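Local coordinates for protein type-2 restriction enzyme AgeI (Thalassobius gelatinovorus, PDB 5DWC) that recognises the double-stranded DNA sequence 5'-ACCGGT-3' and cleaves it after the first A, as a type II restriction endonuclease, at residues L125-M130 with R139-M144; G164-V169 with L190-S195. One frame throughout, in Å; residues are numbered along the deposited sequence.

Contact 1: L125-M130 with R139-M144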
loop_
_atom_site.group_PDB
_atom_site.type_symbol
_atom_site.label_atom_id
_atom_site.label_comp_id
_atom_site.label_asym_id
_atom_site.label_seq_id
_atom_site.Cartn_x
_atom_site.Cartn_y
_atom_site.Cartn_z
ATOM N N LEU A 125 -12.736 16.519 5.837
ATOM C CA LEU A 125 -11.852 17.607 6.233
ATOM C C LEU A 125 -10.612 17.619 5.347
ATOM O O LEU A 125 -10.201 18.665 4.848
ATOM C CB LEU A 125 -11.451 17.475 7.706
ATOM C CG LEU A 125 -10.642 18.620 8.321
ATOM C CD1 LEU A 125 -11.472 19.894 8.403
ATOM C CD2 LEU A 125 -10.115 18.231 9.696
ATOM N N ALA A 126 -10.032 16.441 5.146
ATOM C CA ALA A 126 -8.833 16.297 4.328
ATOM C C ALA A 126 -9.087 16.689 2.875
ATOM O O ALA A 126 -8.302 17.425 2.279
ATOM C CB ALA A 126 -8.313 14.871 4.405
ATOM N N LEU A 127 -10.184 16.197 2.310
ATOM C CA LEU A 127 -10.502 16.455 0.909
ATOM C C LEU A 127 -10.895 17.911 0.666
ATOM O O LEU A 127 -10.594 18.472 -0.387
ATOM C CB LEU A 127 -11.618 15.520 0.439
ATOM C CG LEU A 127 -11.236 14.051 0.258
ATOM C CD1 LEU A 127 -12.478 13.176 0.193
ATOM C CD2 LEU A 127 -10.384 13.871 -0.989
ATOM N N THR A 128 -11.567 18.518 1.641
ATOM C CA THR A 128 -11.954 19.922 1.536
ATOM C C THR A 128 -10.726 20.823 1.593
ATOM O O THR A 128 -10.577 21.735 0.779
ATOM C CB THR A 128 -12.942 20.324 2.648
ATOM O OG1 THR A 128 -14.208 19.696 2.410
ATOM C CG2 THR A 128 -13.134 21.832 2.678
ATOM N N ARG A 129 -9.845 20.560 2.556
ATOM C CA ARG A 129 -8.578 21.277 2.655
ATOM C C ARG A 129 -7.759 21.085 1.384
ATOM O O ARG A 129 -7.026 21.981 0.961
ATOM C CB ARG A 129 -7.778 20.806 3.872
ATOM C CG ARG A 129 -8.373 21.228 5.204
ATOM C CD ARG A 129 -7.528 20.747 6.376
ATOM N NE ARG A 129 -6.190 21.335 6.370
ATOM C CZ ARG A 129 -5.063 20.631 6.385
ATOM N NH1 ARG A 129 -5.105 19.307 6.410
ATOM N NH2 ARG A 129 -3.891 21.252 6.379
ATOM N N MET A 130 -7.894 19.908 0.783
ATOM C CA MET A 130 -7.226 19.593 -0.471
ATOM C C MET A 130 -7.856 20.390 -1.610
ATOM O O MET A 130 -7.214 20.661 -2.624
ATOM C CB MET A 130 -7.301 18.091 -0.754
ATOM C CG MET A 130 -6.321 17.598 -1.804
ATOM S SD MET A 130 -6.343 15.804 -2.002
ATOM C CE MET A 130 -6.002 15.264 -0.329
ATOM N N ARG A 139 -14.932 9.657 -0.671
ATOM C CA ARG A 139 -14.301 8.349 -0.491
ATOM C C ARG A 139 -13.162 8.071 -1.481
ATOM O O ARG A 139 -13.003 6.935 -1.931
ATOM C CB ARG A 139 -15.353 7.232 -0.613
ATOM C CG ARG A 139 -16.780 7.607 -0.193
ATOM C CD ARG A 139 -17.697 6.385 -0.109
ATOM N NE ARG A 139 -19.055 6.740 0.300
ATOM C CZ ARG A 139 -20.068 6.932 -0.541
ATOM N NH1 ARG A 139 -19.884 6.799 -1.848
ATOM N NH2 ARG A 139 -21.267 7.258 -0.076
ATOM N N LYS A 140 -12.350 9.081 -1.797
ATOM C CA LYS A 140 -11.381 8.954 -2.895
ATOM C C LYS A 140 -9.906 8.806 -2.499
ATOM O O LYS A 140 -9.181 8.004 -3.098
ATOM C CB LYS A 140 -11.502 10.152 -3.836
ATOM C CG LYS A 140 -12.457 9.937 -5.008
ATOM C CD LYS A 140 -12.971 8.505 -5.076
ATOM C CE LYS A 140 -12.160 7.631 -6.024
ATOM N NZ LYS A 140 -12.734 6.249 -6.079
ATOM N N VAL A 141 -9.453 9.579 -1.514
ATOM C CA VAL A 141 -8.040 9.555 -1.139
ATOM C C VAL A 141 -7.782 8.750 0.130
ATOM O O VAL A 141 -8.493 8.888 1.125
ATOM C CB VAL A 141 -7.484 10.979 -0.943
ATOM C CG1 VAL A 141 -6.028 10.919 -0.494
ATOM C CG2 VAL A 141 -7.608 11.781 -2.224
ATOM N N ASP A 142 -6.741 7.922 0.084
ATOM C CA ASP A 142 -6.393 7.041 1.192
ATOM C C ASP A 142 -5.389 7.669 2.161
ATOM O O ASP A 142 -5.602 7.659 3.373
ATOM C CB ASP A 142 -5.842 5.722 0.651
ATOM C CG ASP A 142 -6.886 4.927 -0.106
ATOM O OD1 ASP A 142 -8.092 5.137 0.152
ATOM O OD2 ASP A 142 -6.511 4.092 -0.954
ATOM N N VAL A 143 -4.294 8.210 1.636
ATOM C CA VAL A 143 -3.288 8.847 2.482
ATOM C C VAL A 143 -2.967 10.260 1.998
ATOM O O VAL A 143 -2.610 10.461 0.840
ATOM C CB VAL A 143 -1.980 8.027 2.536
ATOM C CG1 VAL A 143 -0.974 8.696 3.459
ATOM C CG2 VAL A 143 -2.255 6.599 2.990
ATOM N N MET A 144 -3.094 11.232 2.895
ATOM C CA MET A 144 -2.829 12.630 2.566
ATOM C C MET A 144 -1.364 13.003 2.794
ATOM O O MET A 144 -0.746 12.573 3.768
ATOM C CB MET A 144 -3.744 13.548 3.386
ATOM C CG MET A 144 -3.067 14.799 3.917
ATOM S SD MET A 144 -4.068 15.690 5.123
ATOM C CE MET A 144 -5.027 16.758 4.033
#
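The thioether end of Met144 reaches across to helix 124-130 and settles between Ala126 and Arg129, making Met144 the residue with the most surface buried here. Its CE lies 3.8 Å from Ala126 CB and 3.5 Å from Arg129 NH1. The bend at the last torsion of Met144 (chi3 -88°) turns this methyl toward the helix, and the methionine and arginine side chains cross at about a right angle. The methyl approaches the guanidinium obliquely, with Met144 SD somewhat farther off, 4.0 Å from Arg129 NH1. The hydrogen-bonding ends of Arg129 are used beyond the contact: NH1 forms a salt bridge with Glu146 and NH2 bonds to Ser153 O.

Leu127 and Val141 make a second point of contact, Val141 standing in the loop before the strand. They slide past each other in opposite directions, and a single branch of each does the work, with Leu127 CD2 3.7 Å from Val141 CG2. In Val141, CG1 stands anti to the backbone N (chi1 178°), which leaves CG2 as the branch turned to the leucine. The same CG2 also meets Met130 SD at 4.2 Å, so one valine methyl is met by two residues of the helix.

Between Val141 and Met144, the residues Asp142 and Val143 both face Ile165 as a classic beta bulge. Leu118 touches Ala126, Val141 and Met144, and Met185 of helix 179-187 packs on Met130 and Val141. The helix is thus packed against the interior strand 143-148 of the PDDEXK-type core and the loop before it. Segments 125-130 and 139-144 meet mainly through methyl and thioether groups, with the arginine NH1 beside the methionine methyl, and fit together without a direct hydrogen bond.

Contact 2: G164-V169 with L190-S195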
loop_
_atom_site.group_PDB
_atom_site.type_symbol
_atom_site.label_atom_id
_atom_site.label_comp_id
_atom_site.label_asym_id
_atom_site.label_seq_id
_atom_site.Cartn_x
_atom_site.Cartn_y
_atom_site.Cartn_z
ATOM N N GLY A 164 -1.668 13.570 -2.422
ATOM C CA GLY A 164 -2.357 12.452 -1.806
ATOM C C GLY A 164 -1.908 11.108 -2.341
ATOM O O GLY A 164 -1.290 11.020 -3.401
ATOM N N ILE A 165 -2.229 10.053 -1.602
ATOM C CA ILE A 165 -1.835 8.704 -1.987
ATOM C C ILE A 165 -3.040 7.783 -2.125
ATOM O O ILE A 165 -3.927 7.776 -1.271
ATOM C CB ILE A 165 -0.857 8.091 -0.964
ATOM C CG1 ILE A 165 0.396 8.958 -0.832
ATOM C CG2 ILE A 165 -0.484 6.671 -1.359
ATOM C CD1 ILE A 165 1.389 8.439 0.186
ATOM N N HIS A 166 -3.071 7.014 -3.207
ATOM C CA HIS A 166 -4.058 5.953 -3.364
ATOM C C HIS A 166 -3.436 4.610 -3.014
ATOM O O HIS A 166 -2.774 3.989 -3.844
ATOM C CB HIS A 166 -4.610 5.927 -4.786
ATOM C CG HIS A 166 -5.181 7.237 -5.235
ATOM N ND1 HIS A 166 -4.410 8.231 -5.798
ATOM C CD2 HIS A 166 -6.445 7.720 -5.193
ATOM C CE1 HIS A 166 -5.175 9.270 -6.087
ATOM N NE2 HIS A 166 -6.412 8.986 -5.729
ATOM N N ALA A 167 -3.645 4.173 -1.778
ATOM C CA ALA A 167 -3.059 2.930 -1.292
ATOM C C ALA A 167 -3.916 1.728 -1.667
ATOM O O ALA A 167 -4.971 1.501 -1.075
ATOM C CB ALA A 167 -2.865 2.994 0.216
ATOM N N LYS A 168 -3.457 0.960 -2.650
ATOM C CA LYS A 168 -4.179 -0.229 -3.093
ATOM C C LYS A 168 -3.370 -1.501 -2.861
ATOM O O LYS A 168 -2.325 -1.697 -3.476
ATOM C CB LYS A 168 -4.546 -0.106 -4.572
ATOM C CG LYS A 168 -5.639 0.910 -4.853
ATOM C CD LYS A 168 -6.980 0.411 -4.344
ATOM C CE LYS A 168 -8.040 1.504 -4.369
ATOM N NZ LYS A 168 -7.804 2.531 -3.312
ATOM N N VAL A 169 -3.860 -2.363 -1.972
ATOM C CA VAL A 169 -3.201 -3.636 -1.684
ATOM C C VAL A 169 -3.040 -4.456 -2.960
ATOM O O VAL A 169 -1.981 -5.036 -3.212
ATOM C CB VAL A 169 -3.983 -4.462 -0.642
ATOM C CG1 VAL A 169 -3.445 -5.885 -0.569
ATOM C CG2 VAL A 169 -3.926 -3.792 0.725
ATOM N N LEU A 190 -1.281 18.950 -7.499
ATOM C CA LEU A 190 -1.112 18.052 -6.364
ATOM C C LEU A 190 -0.480 16.735 -6.800
ATOM O O LEU A 190 -0.736 16.252 -7.902
ATOM C CB LEU A 190 -2.460 17.789 -5.688
ATOM C CG LEU A 190 -3.136 18.974 -4.996
ATOM C CD1 LEU A 190 -4.607 18.684 -4.771
ATOM C CD2 LEU A 190 -2.447 19.288 -3.678
ATOM N N LEU A 191 0.352 16.163 -5.936
ATOM C CA LEU A 191 0.939 14.855 -6.205
ATOM C C LEU A 191 -0.101 13.760 -6.011
ATOM O O LEU A 191 -0.809 13.736 -5.007
ATOM C CB LEU A 191 2.149 14.600 -5.302
ATOM C CG LEU A 191 3.491 15.173 -5.764
ATOM C CD1 LEU A 191 4.584 14.878 -4.744
ATOM C CD2 LEU A 191 3.866 14.616 -7.130
ATOM N N SER A 192 -0.194 12.859 -6.982
ATOM C CA SER A 192 -1.132 11.747 -6.900
ATOM C C SER A 192 -0.389 10.423 -7.013
ATOM O O SER A 192 -0.204 9.892 -8.108
ATOM C CB SER A 192 -2.196 11.855 -7.992
ATOM O OG SER A 192 -3.235 10.917 -7.780
ATOM N N VAL A 193 0.035 9.893 -5.871
ATOM C CA VAL A 193 0.875 8.702 -5.842
ATOM C C VAL A 193 0.056 7.419 -5.729
ATOM O O VAL A 193 -0.914 7.350 -4.973
ATOM C CB VAL A 193 1.879 8.765 -4.675
ATOM C CG1 VAL A 193 2.854 7.598 -4.739
ATOM C CG2 VAL A 193 2.629 10.087 -4.697
ATOM N N LEU A 194 0.452 6.406 -6.492
ATOM C CA LEU A 194 -0.160 5.089 -6.385
ATOM C C LEU A 194 0.758 4.123 -5.636
ATOM O O LEU A 194 1.667 3.528 -6.218
ATOM C CB LEU A 194 -0.498 4.533 -7.770
ATOM C CG LEU A 194 -1.065 3.109 -7.813
ATOM C CD1 LEU A 194 -2.307 2.971 -6.948
ATOM C CD2 LEU A 194 -1.376 2.714 -9.240
ATOM N N SER A 195 0.519 3.982 -4.337
ATOM C CA SER A 195 1.269 3.033 -3.524
ATOM C C SER A 195 0.544 1.696 -3.497
ATOM O O SER A 195 -0.640 1.633 -3.167
ATOM C CB SER A 195 1.463 3.570 -2.107
ATOM O OG SER A 195 2.157 4.804 -2.128
#
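Backbone bonds pair Gly164-Lys168 with Leu191-Ser195 as parallel strands, their short axes 18° apart. His166 N to Val193 O is 2.8 Å, with the donor in line with the carbonyl (176° at the oxygen). Gly164 N to Leu191 O (2.7 Å), Val193 N to Gly164 O (3.0 Å) and Lys168 N to Ser195 O (2.9 Å) complete the ladder's sound bonds. Only Ser195 N to His166 O, at 3.3 Å and 126°, is weak; the Lys168 bond beyond it is sound again.

On one face, Ser192 OG, set anti to its backbone N, meets the edge of the His166 ring in its plane, 3.1 Å from CE1; OG is also hydrogen-bonded to Ser182 of helix 179-187. On the other face Ile165 and Val193 lie side by side, pointing the same way, and Ile165 CG2 comes within 3.3 Å of Ser195 OG. Leu100 and Phe96 of helix 88-108 cover Ala167 there, and Phe269 covers Ile165.

Helix 179-187 connects the two strands as a beta-alpha-beta crossover and packs on the face bearing His166 and Ser192. Main-chain bonding fixes the register, while the Ser192 hydroxyl bond and the packing of the His166 ring join the sheet to that helix.

How the contacts relate
Contact 1 closes before contact 2 opens along the chain, and their centres lie 11 Å apart. They share one mixed sheet: strand 143-148, entered by 139-144, runs antiparallel beside 159-168, which pairs in parallel with the outermost strand 191-196. Helix 179-187 packs against both. At the junction backbone bonding joins Val143 and Ile165, and Asp142 OD2 forms a salt bridge with Lys168 NZ at 3.1 Å. An acidic residue at the bulge where one strand begins and a lysine near the end of the next are consistent with the active-site arrangement of PDDEXK nucleases, so the two contacts together frame what is probably the cleavage centre.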